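Local coordinates for protein O-methyltransferase (Saccharopolyspora spinosa, PDB 4CE0) that probably transfers a methyl group from S-adenosyl-L-methionine to the 4'-hydroxyl of the rhamnose of a spinosyn, in a magnesium-dependent reaction of antibiotic biosynthesis, at residues V70-V84 / L97-D111. Sequence-based numbering, arbitrary orientation.
Sequences VLADGVPGDFAETGV and LQAFGDTGRTVWVVD. With SAH (S-adenosyl-L-homocysteine), chain B.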
ATOM      1  N   VAL A  70      10.546 -15.607 -14.577  1.00 28.03           N
ATOM      2  CA  VAL A  70      11.666 -15.089 -15.360  1.00 23.34           C
ATOM      3  C   VAL A  70      12.896 -14.825 -14.488  1.00 26.56           C
ATOM      4  O   VAL A  70      14.039 -15.082 -14.905  1.00 22.13           O
ATOM      5  CB  VAL A  70      11.228 -13.798 -16.060  1.00 30.01           C
ATOM      6  CG1 VAL A  70      12.334 -12.802 -16.159  1.00 29.58           C
ATOM      7  CG2 VAL A  70      10.606 -14.114 -17.449  1.00 37.31           C
ATOM      8  N   LEU A  71      12.667 -14.251 -13.307  1.00 24.43           N
ATOM      9  CA  LEU A  71      13.755 -13.985 -12.371  1.00 30.63           C
ATOM     10  C   LEU A  71      14.355 -15.300 -11.829  1.00 37.00           C
ATOM     11  O   LEU A  71      15.569 -15.446 -11.794  1.00 32.68           O
ATOM     12  CB  LEU A  71      13.286 -13.119 -11.205  1.00 29.21           C
ATOM     13  CG  LEU A  71      12.875 -11.681 -11.505  1.00 28.37           C
ATOM     14  CD1 LEU A  71      12.577 -10.975 -10.187  1.00 30.96           C
ATOM     15  CD2 LEU A  71      13.905 -10.903 -12.325  1.00 25.01           C
ATOM     16  N   ALA A  72      13.517 -16.260 -11.421  1.00 34.89           N
ATOM     17  CA  ALA A  72      14.046 -17.514 -10.867  1.00 29.34           C
ATOM     18  C   ALA A  72      14.712 -18.385 -11.937  1.00 37.48           C
ATOM     19  O   ALA A  72      15.706 -19.046 -11.669  1.00 43.35           O
ATOM     20  CB  ALA A  72      13.006 -18.257 -10.232  1.00 17.81           C
ATOM     21  N   ASP A  73      14.149 -18.392 -13.141  1.00 34.83           N
ATOM     22  CA  ASP A  73      14.687 -19.198 -14.244  1.00 32.19           C
ATOM     23  C   ASP A  73      15.952 -18.611 -14.880  1.00 43.27           C
ATOM     24  O   ASP A  73      16.667 -19.315 -15.598  1.00 54.91           O
ATOM     25  CB  ASP A  73      13.631 -19.362 -15.341  1.00 29.88           C
ATOM     26  CG  ASP A  73      12.475 -20.234 -14.917  1.00 38.56           C
ATOM     27  OD1 ASP A  73      12.347 -20.541 -13.712  1.00 48.48           O
ATOM     28  OD2 ASP A  73      11.688 -20.616 -15.801  1.00 40.43           O
ATOM     29  N   GLY A  74      16.230 -17.330 -14.644  1.00 35.30           N
ATOM     30  CA  GLY A  74      17.347 -16.676 -15.304  1.00 41.62           C
ATOM     31  C   GLY A  74      17.072 -16.183 -16.720  1.00 36.85           C
ATOM     32  O   GLY A  74      18.007 -15.936 -17.490  1.00 36.27           O
ATOM     33  N   VAL A  75      15.804 -15.990 -17.070  1.00 29.12           N
ATOM     34  CA  VAL A  75      15.485 -15.459 -18.402  1.00 23.75           C
ATOM     35  C   VAL A  75      16.040 -14.048 -18.522  1.00 32.73           C
ATOM     36  O   VAL A  75      15.683 -13.183 -17.743  1.00 31.19           O
ATOM     37  CB  VAL A  75      13.973 -15.420 -18.654  1.00 22.55           C
ATOM     38  CG1 VAL A  75      13.669 -14.976 -20.084  1.00 27.43           C
ATOM     39  CG2 VAL A  75      13.369 -16.773 -18.354  1.00 21.93           C
ATOM     40  N   PRO A  76      16.927 -13.807 -19.495  1.00 33.79           N
ATOM     41  CA  PRO A  76      17.423 -12.433 -19.547  1.00 32.59           C
ATOM     42  C   PRO A  76      16.459 -11.460 -20.222  1.00 31.20           C
ATOM     43  O   PRO A  76      15.630 -11.820 -21.074  1.00 26.87           O
ATOM     44  CB  PRO A  76      18.733 -12.570 -20.338  1.00 38.31           C
ATOM     45  CG  PRO A  76      18.550 -13.752 -21.186  1.00 36.89           C
ATOM     46  CD  PRO A  76      17.594 -14.686 -20.473  1.00 31.55           C
ATOM     47  N   GLY A  77      16.566 -10.200 -19.820  1.00 31.13           N
ATOM     48  CA  GLY A  77      15.927  -9.126 -20.559  1.00 25.78           C
ATOM     49  C   GLY A  77      15.123  -8.186 -19.701  1.00 28.71           C
ATOM     50  O   GLY A  77      14.988  -8.395 -18.504  1.00 25.57           O
ATOM     51  N   ASP A  78      14.643  -7.123 -20.335  1.00 26.43           N
ATOM     52  CA  ASP A  78      13.886  -6.089 -19.678  1.00 28.19           C
ATOM     53  C   ASP A  78      12.429  -6.475 -19.703  1.00 19.49           C
ATOM     54  O   ASP A  78      12.040  -7.559 -20.223  1.00 24.52           O
ATOM     55  CB  ASP A  78      14.073  -4.755 -20.408  1.00 22.48           C
ATOM     56  CG  ASP A  78      15.465  -4.200 -20.264  1.00 28.72           C
ATOM     57  OD1 ASP A  78      16.154  -4.539 -19.276  1.00 24.65           O
ATOM     58  OD2 ASP A  78      15.875  -3.424 -21.163  1.00 29.30           O
ATOM     59  N   PHE A  79      11.609  -5.591 -19.158  1.00 19.44           N
ATOM     60  CA  PHE A  79      10.172  -5.822 -19.156  1.00 21.26           C
ATOM     61  C   PHE A  79       9.605  -4.674 -19.923  1.00 20.10           C
ATOM     62  O   PHE A  79      10.138  -3.580 -19.857  1.00 21.92           O
ATOM     63  CB  PHE A  79       9.598  -5.794 -17.730  1.00 20.41           C
ATOM     64  CG  PHE A  79      10.177  -6.824 -16.804  1.00 24.77           C
ATOM     65  CD1 PHE A  79      10.804  -7.958 -17.281  1.00 28.70           C
ATOM     66  CD2 PHE A  79      10.045  -6.673 -15.440  1.00 27.58           C
ATOM     67  CE1 PHE A  79      11.318  -8.928 -16.392  1.00 17.42           C
ATOM     68  CE2 PHE A  79      10.558  -7.623 -14.557  1.00 28.81           C
ATOM     69  CZ  PHE A  79      11.201  -8.752 -15.043  1.00 24.93           C
ATOM     70  N   ALA A  80       8.511  -4.888 -20.623  1.00 18.34           N
ATOM     71  CA  ALA A  80       7.900  -3.816 -21.354  1.00 14.03           C
ATOM     72  C   ALA A  80       6.403  -3.951 -21.343  1.00 17.76           C
ATOM     73  O   ALA A  80       5.899  -5.065 -21.528  1.00 22.54           O
ATOM     74  CB  ALA A  80       8.429  -3.809 -22.810  1.00 24.69           C
ATOM     75  N   GLU A  81       5.695  -2.831 -21.163  1.00 16.08           N
ATOM     76  CA  GLU A  81       4.246  -2.806 -21.389  1.00 23.21           C
ATOM     77  C   GLU A  81       3.868  -1.771 -22.437  1.00 24.53           C
ATOM     78  O   GLU A  81       4.213  -0.586 -22.340  1.00 16.99           O
ATOM     79  CB  GLU A  81       3.411  -2.597 -20.109  1.00 26.80           C
ATOM     80  CG  GLU A  81       1.861  -2.796 -20.369  1.00 23.82           C
ATOM     81  CD  GLU A  81       0.978  -2.381 -19.221  1.00 35.58           C
ATOM     82  OE1 GLU A  81       1.282  -1.325 -18.602  1.00 34.13           O
ATOM     83  OE2 GLU A  81      -0.030  -3.096 -18.942  1.00 32.94           O
ATOM     84  N   THR A  82       3.153  -2.251 -23.449  1.00 18.35           N
ATOM     85  CA  THR A  82       2.643  -1.410 -24.508  1.00 20.22           C
ATOM     86  C   THR A  82       1.198  -1.171 -24.202  1.00 24.78           C
ATOM     87  O   THR A  82       0.323  -2.021 -24.475  1.00 20.81           O
ATOM     88  CB  THR A  82       2.867  -1.994 -25.944  1.00 23.75           C
ATOM     89  OG1 THR A  82       2.292  -3.306 -26.091  1.00 23.00           O
ATOM     90  CG2 THR A  82       4.334  -2.075 -26.236  1.00 23.09           C
ATOM     91  N   GLY A  83       0.965   0.002 -23.635  1.00 20.11           N
ATOM     92  CA  GLY A  83      -0.348   0.418 -23.156  1.00 20.56           C
ATOM     93  C   GLY A  83      -0.355   0.416 -21.629  1.00 15.84           C
ATOM     94  O   GLY A  83      -0.553  -0.641 -21.009  1.00 19.72           O
ATOM     95  N   VAL A  84      -0.127   1.594 -21.042  1.00 18.11           N
ATOM     96  CA  VAL A  84       0.133   1.729 -19.606  1.00 21.76           C
ATOM     97  C   VAL A  84      -0.907   2.534 -18.824  1.00 26.00           C
ATOM     98  O   VAL A  84      -1.018   2.363 -17.611  1.00 17.48           O
ATOM     99  CB  VAL A  84       1.551   2.313 -19.356  1.00 25.21           C
ATOM    100  CG1 VAL A  84       2.529   1.649 -20.273  1.00 23.21           C
ATOM    101  CG2 VAL A  84       1.607   3.871 -19.512  1.00 19.79           C
ATOM    102  N   LEU A  97      10.844  -6.259  -9.180  1.00 24.17           N
ATOM    103  CA  LEU A  97      12.307  -6.091  -9.215  1.00 22.35           C
ATOM    104  C   LEU A  97      12.857  -5.545  -7.899  1.00 19.18           C
ATOM    105  O   LEU A  97      13.872  -6.019  -7.391  1.00 16.96           O
ATOM    106  CB  LEU A  97      12.732  -5.139 -10.343  1.00 24.26           C
ATOM    107  CG  LEU A  97      12.386  -5.553 -11.771  1.00 22.41           C
ATOM    108  CD1 LEU A  97      12.913  -4.510 -12.749  1.00 25.72           C
ATOM    109  CD2 LEU A  97      12.935  -6.931 -12.069  1.00 21.27           C
ATOM    110  N   GLN A  98      12.220  -4.503  -7.378  1.00 13.93           N
ATOM    111  CA  GLN A  98      12.579  -3.976  -6.069  1.00 17.96           C
ATOM    112  C   GLN A  98      12.446  -5.053  -5.002  1.00 19.33           C
ATOM    113  O   GLN A  98      13.299  -5.146  -4.131  1.00 18.48           O
ATOM    114  CB  GLN A  98      11.660  -2.790  -5.708  1.00 14.26           C
ATOM    115  CG  GLN A  98      12.016  -2.096  -4.404  1.00 24.16           C
ATOM    116  CD  GLN A  98      13.370  -1.433  -4.463  1.00 46.41           C
ATOM    117  OE1 GLN A  98      14.147  -1.493  -3.505  1.00 55.81           O
ATOM    118  NE2 GLN A  98      13.670  -0.800  -5.592  1.00 33.00           N
ATOM    119  N   ALA A  99      11.380  -5.851  -5.029  1.00 12.78           N
ATOM    120  CA  ALA A  99      11.182  -6.848  -3.951  1.00 17.40           C
ATOM    121  C   ALA A  99      12.276  -7.898  -4.009  1.00 25.92           C
ATOM    122  O   ALA A  99      12.650  -8.477  -2.991  1.00 18.77           O
ATOM    123  CB  ALA A  99       9.840  -7.519  -4.064  1.00 24.04           C
ATOM    124  N   PHE A 100      12.786  -8.143  -5.213  1.00 15.92           N
ATOM    125  CA  PHE A 100      13.775  -9.197  -5.389  1.00 22.43           C
ATOM    126  C   PHE A 100      15.204  -8.679  -5.435  1.00 22.72           C
ATOM    127  O   PHE A 100      16.134  -9.454  -5.576  1.00 27.71           O
ATOM    128  CB  PHE A 100      13.463 -10.005  -6.637  1.00 20.67           C
ATOM    129  CG  PHE A 100      12.440 -11.077  -6.402  1.00 26.93           C
ATOM    130  CD1 PHE A 100      11.084 -10.778  -6.429  1.00 27.63           C
ATOM    131  CD2 PHE A 100      12.833 -12.391  -6.158  1.00 34.70           C
ATOM    132  CE1 PHE A 100      10.148 -11.752  -6.202  1.00 37.67           C
ATOM    133  CE2 PHE A 100      11.905 -13.373  -5.941  1.00 37.89           C
ATOM    134  CZ  PHE A 100      10.550 -13.055  -5.960  1.00 45.42           C
ATOM    135  N   GLY A 101      15.380  -7.370  -5.286  1.00 26.11           N
ATOM    136  CA  GLY A 101      16.707  -6.783  -5.332  1.00 37.50           C
ATOM    137  C   GLY A 101      17.405  -6.832  -6.695  1.00 32.71           C
ATOM    138  O   GLY A 101      18.598  -6.610  -6.759  1.00 32.75           O
ATOM    139  N   ASP A 102      16.672  -7.116  -7.775  1.00 27.18           N
ATOM    140  CA  ASP A 102      17.247  -7.108  -9.133  1.00 26.89           C
ATOM    141  C   ASP A 102      17.398  -5.657  -9.608  1.00 22.99           C
ATOM    142  O   ASP A 102      16.414  -4.946  -9.816  1.00 22.83           O
ATOM    143  CB  ASP A 102      16.380  -7.920 -10.105  1.00 26.43           C
ATOM    144  CG  ASP A 102      16.941  -7.928 -11.549  1.00 31.31           C
ATOM    145  OD1 ASP A 102      17.341  -6.850 -12.082  1.00 31.30           O
ATOM    146  OD2 ASP A 102      16.972  -9.019 -12.159  1.00 32.61           O
ATOM    147  N   THR A 103      18.637  -5.204  -9.759  1.00 29.31           N
ATOM    148  CA  THR A 103      18.887  -3.803 -10.083  1.00 28.60           C
ATOM    149  C   THR A 103      19.338  -3.631 -11.532  1.00 32.25           C
ATOM    150  O   THR A 103      19.560  -2.515 -11.990  1.00 29.34           O
ATOM    151  CB  THR A 103      19.938  -3.194  -9.117  1.00 35.91           C
ATOM    152  OG1 THR A 103      21.194  -3.864  -9.281  1.00 32.03           O
ATOM    153  CG2 THR A 103      19.490  -3.345  -7.683  1.00 33.06           C
ATOM    154  N   GLY A 104      19.441  -4.731 -12.261  1.00 26.70           N
ATOM    155  CA  GLY A 104      19.938  -4.702 -13.624  1.00 32.35           C
ATOM    156  C   GLY A 104      18.878  -4.527 -14.702  1.00 39.97           C
ATOM    157  O   GLY A 104      19.134  -3.862 -15.716  1.00 38.33           O
ATOM    158  N   ARG A 105      17.694  -5.104 -14.490  1.00 23.86           N
ATOM    159  CA  ARG A 105      16.629  -5.048 -15.475  1.00 27.03           C
ATOM    160  C   ARG A 105      15.880  -3.710 -15.521  1.00 23.40           C
ATOM    161  O   ARG A 105      15.713  -3.031 -14.516  1.00 25.94           O
ATOM    162  CB  ARG A 105      15.646  -6.187 -15.199  1.00 27.30           C
ATOM    163  CG  ARG A 105      16.324  -7.544 -15.174  1.00 23.82           C
ATOM    164  CD  ARG A 105      15.303  -8.598 -14.874  1.00 22.80           C
ATOM    165  NE  ARG A 105      15.856  -9.946 -14.725  1.00 25.09           N
ATOM    166  CZ  ARG A 105      15.774 -10.907 -15.637  1.00 31.73           C
ATOM    167  NH1 ARG A 105      15.199 -10.676 -16.818  1.00 35.15           N
ATOM    168  NH2 ARG A 105      16.259 -12.110 -15.360  1.00 35.24           N
ATOM    169  N   THR A 106      15.391  -3.369 -16.703  1.00 20.37           N
ATOM    170  CA  THR A 106      14.671  -2.129 -16.938  1.00 18.90           C
ATOM    171  C   THR A 106      13.209  -2.422 -17.246  1.00 20.11           C
ATOM    172  O   THR A 106      12.895  -3.444 -17.823  1.00 17.54           O
ATOM    173  CB  THR A 106      15.326  -1.339 -18.113  1.00 26.60           C
ATOM    174  OG1 THR A 106      16.542  -0.758 -17.643  1.00 22.27           O
ATOM    175  CG2 THR A 106      14.410  -0.207 -18.655  1.00 28.60           C
ATOM    176  N   VAL A 107      12.341  -1.498 -16.854  1.00 13.43           N
ATOM    177  CA  VAL A 107      10.907  -1.556 -17.147  1.00 15.81           C
ATOM    178  C   VAL A 107      10.635  -0.441 -18.130  1.00 19.45           C
ATOM    179  O   VAL A 107      10.853   0.743 -17.807  1.00 16.77           O
ATOM    180  CB  VAL A 107      10.034  -1.381 -15.857  1.00 14.41           C
ATOM    181  CG1 VAL A 107       8.519  -1.365 -16.194  1.00 23.27           C
ATOM    182  CG2 VAL A 107      10.352  -2.493 -14.855  1.00 20.30           C
ATOM    183  N   TRP A 108      10.231  -0.826 -19.339  1.00 16.79           N
ATOM    184  CA  TRP A 108       9.885   0.111 -20.391  1.00 18.19           C
ATOM    185  C   TRP A 108       8.413   0.433 -20.370  1.00 17.51           C
ATOM    186  O   TRP A 108       7.547  -0.445 -20.457  1.00 21.59           O
ATOM    187  CB  TRP A 108      10.276  -0.434 -21.769  1.00 17.11           C
ATOM    188  CG  TRP A 108      11.747  -0.593 -21.913  1.00 25.29           C
ATOM    189  CD1 TRP A 108      12.522  -1.671 -21.539  1.00 23.18           C
ATOM    190  CD2 TRP A 108      12.628   0.371 -22.464  1.00 27.01           C
ATOM    191  NE1 TRP A 108      13.851  -1.412 -21.836  1.00 23.82           N
ATOM    192  CE2 TRP A 108      13.937  -0.155 -22.388  1.00 23.75           C
ATOM    193  CE3 TRP A 108      12.443   1.658 -22.994  1.00 26.87           C
ATOM    194  CZ2 TRP A 108      15.047   0.546 -22.865  1.00 23.82           C
ATOM    195  CZ3 TRP A 108      13.551   2.352 -23.448  1.00 25.78           C
ATOM    196  CH2 TRP A 108      14.834   1.794 -23.374  1.00 27.30           C
ATOM    197  N   VAL A 109       8.136   1.718 -20.274  1.00 19.49           N
ATOM    198  CA  VAL A 109       6.777   2.185 -20.108  1.00 16.05           C
ATOM    199  C   VAL A 109       6.430   2.833 -21.417  1.00 20.66           C
ATOM    200  O   VAL A 109       6.842   3.979 -21.684  1.00 21.91           O
ATOM    201  CB  VAL A 109       6.689   3.193 -18.957  1.00 16.92           C
ATOM    202  CG1 VAL A 109       5.253   3.741 -18.804  1.00 24.06           C
ATOM    203  CG2 VAL A 109       7.183   2.556 -17.685  1.00 22.26           C
ATOM    204  N   VAL A 110       5.689   2.087 -22.240  1.00 21.74           N
ATOM    205  CA  VAL A 110       5.516   2.442 -23.641  1.00 23.51           C
ATOM    206  C   VAL A 110       4.078   2.802 -23.953  1.00 17.33           C
ATOM    207  O   VAL A 110       3.171   1.961 -23.888  1.00 18.76           O
ATOM    208  CB  VAL A 110       5.916   1.289 -24.599  1.00 16.33           C
ATOM    209  CG1 VAL A 110       6.043   1.814 -26.001  1.00 19.42           C
ATOM    210  CG2 VAL A 110       7.180   0.560 -24.155  1.00 21.38           C
ATOM    211  N   ASP A 111       3.877   4.044 -24.356  1.00 23.32           N
ATOM    212  CA  ASP A 111       2.538   4.546 -24.552  1.00 20.31           C
ATOM    213  C   ASP A 111       2.562   5.798 -25.414  1.00 24.65           C
ATOM    214  O   ASP A 111       3.620   6.406 -25.617  1.00 23.84           O
ATOM    215  CB  ASP A 111       1.921   4.873 -23.192  1.00 22.37           C
ATOM    216  CG  ASP A 111       0.404   4.927 -23.243  1.00 29.28           C
ATOM    217  OD1 ASP A 111      -0.149   5.952 -23.708  1.00 24.78           O
ATOM    218  OD2 ASP A 111      -0.232   3.957 -22.794  1.00 28.49           O
TER
HETATM  219  N   SAH B1250      -4.469   0.010 -16.607  1.00 23.49           N
HETATM  220  CA  SAH B1250      -4.158  -0.532 -17.940  1.00 43.23           C
HETATM  221  CB  SAH B1250      -4.034   0.469 -19.061  1.00 37.00           C
HETATM  222  CG  SAH B1250      -3.962   0.168 -20.557  1.00 29.46           C
HETATM  223  SD  SAH B1250      -5.223   1.258 -21.283  1.00 25.34           S
HETATM  224  C   SAH B1250      -2.827  -1.085 -17.622  1.00 38.46           C
HETATM  225  O   SAH B1250      -2.132  -1.355 -18.588  1.00 22.90           O
HETATM  226  OXT SAH B1250      -2.702  -1.168 -16.251  1.00 20.03           O
HETATM  227  C5' SAH B1250      -4.661   1.383 -23.018  1.00 20.21           C
HETATM  228  C4' SAH B1250      -3.411   2.252 -23.219  1.00 18.26           C
HETATM  229  O4' SAH B1250      -2.827   2.002 -24.480  1.00 22.87           O
HETATM  230  C3' SAH B1250      -3.674   3.761 -23.192  1.00 26.44           C
HETATM  231  O3' SAH B1250      -2.856   4.316 -22.183  1.00 30.09           O
HETATM  232  C2' SAH B1250      -3.334   4.303 -24.586  1.00 32.34           C
HETATM  233  O2' SAH B1250      -2.774   5.630 -24.685  1.00 24.94           O
HETATM  234  C1' SAH B1250      -2.390   3.211 -25.098  1.00 19.34           C
HETATM  235  N9  SAH B1250      -2.354   2.986 -26.563  1.00 19.93           N
HETATM  236  C8  SAH B1250      -3.263   2.237 -27.280  1.00 33.94           C
HETATM  237  N7  SAH B1250      -2.859   2.214 -28.558  1.00 33.74           N
HETATM  238  C5  SAH B1250      -1.697   2.894 -28.669  1.00 32.19           C
HETATM  239  C6  SAH B1250      -0.852   3.189 -29.741  1.00 32.84           C
HETATM  240  N6  SAH B1250      -1.121   2.756 -30.971  1.00 30.92           N
HETATM  241  N1  SAH B1250       0.278   3.944 -29.534  1.00 28.74           N
HETATM  242  C2  SAH B1250       0.614   4.401 -28.276  1.00 31.20           C
HETATM  243  N3  SAH B1250      -0.245   4.130 -27.236  1.00 26.00           N
HETATM  244  C4  SAH B1250      -1.357   3.362 -27.410  1.00 27.35           C
HETATM  245  O   HOH W   1      17.146 -13.207 -12.565  1.00 48.06           O
HETATM  246  O   HOH W   2      18.285  -2.941 -18.351  1.00 35.32           O
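R105 reaches with an extended chain into the loop after helix 56-73 and ends on its backbone carbonyls. NH1 and NH2 both donate to V75 O, each at 2.7 Å, while NH1 also reaches G77 O; D102, its OD2 2.9 Å from R105 NE, completes a salt bridge. The flat guanidinium suits this place because its N-H groups fan out in one plane: V75 O lies in that plane, G77 O is tilted somewhat from it, and NE is left for D102; the V70 CG1 methyl lies over one face. Glycine suits positions 74 and 77, whose positive phi would jam a CB against the preceding carbonyl.

D78 begins the strand pairing: with CG anti to its carbonyl carbon (chi1 -69°), OD1 takes T106 N and OD2 takes the indole NE1 of W108 at 2.9 Å, in the ring plane. Strands 78-82 and 107-111 then run parallel, 14° apart, through alternating backbone bonds from F79 to G83. Packing is tight where L97 CD2 meets F79 CE2 at 3.5 Å and V84 CG2 meets V109 CG1 at 3.7 Å. The looser, wetter side lies at the loops before the strands, where residues are partly exposed: one water joins L71 O to R105 NH2, and another links D78 OD1, G104 O and T106 OG1.

At the carboxyl ends of the strands, D111 OD2 accepts V84 N through its anti lone pair and SAH O3' at 2.7 Å; OD1 takes O2' and F113 N. This acidic grip on the ribose is a Rossmann-like methyltransferase feature. G83 leaves room for the cofactor, and E81 pairs with R183.

Helix 88-100 makes the beta-alpha-beta crossover between the two strands, packing on F79, E81 and V84, while strands 179-184 and 160-164 flank the pair.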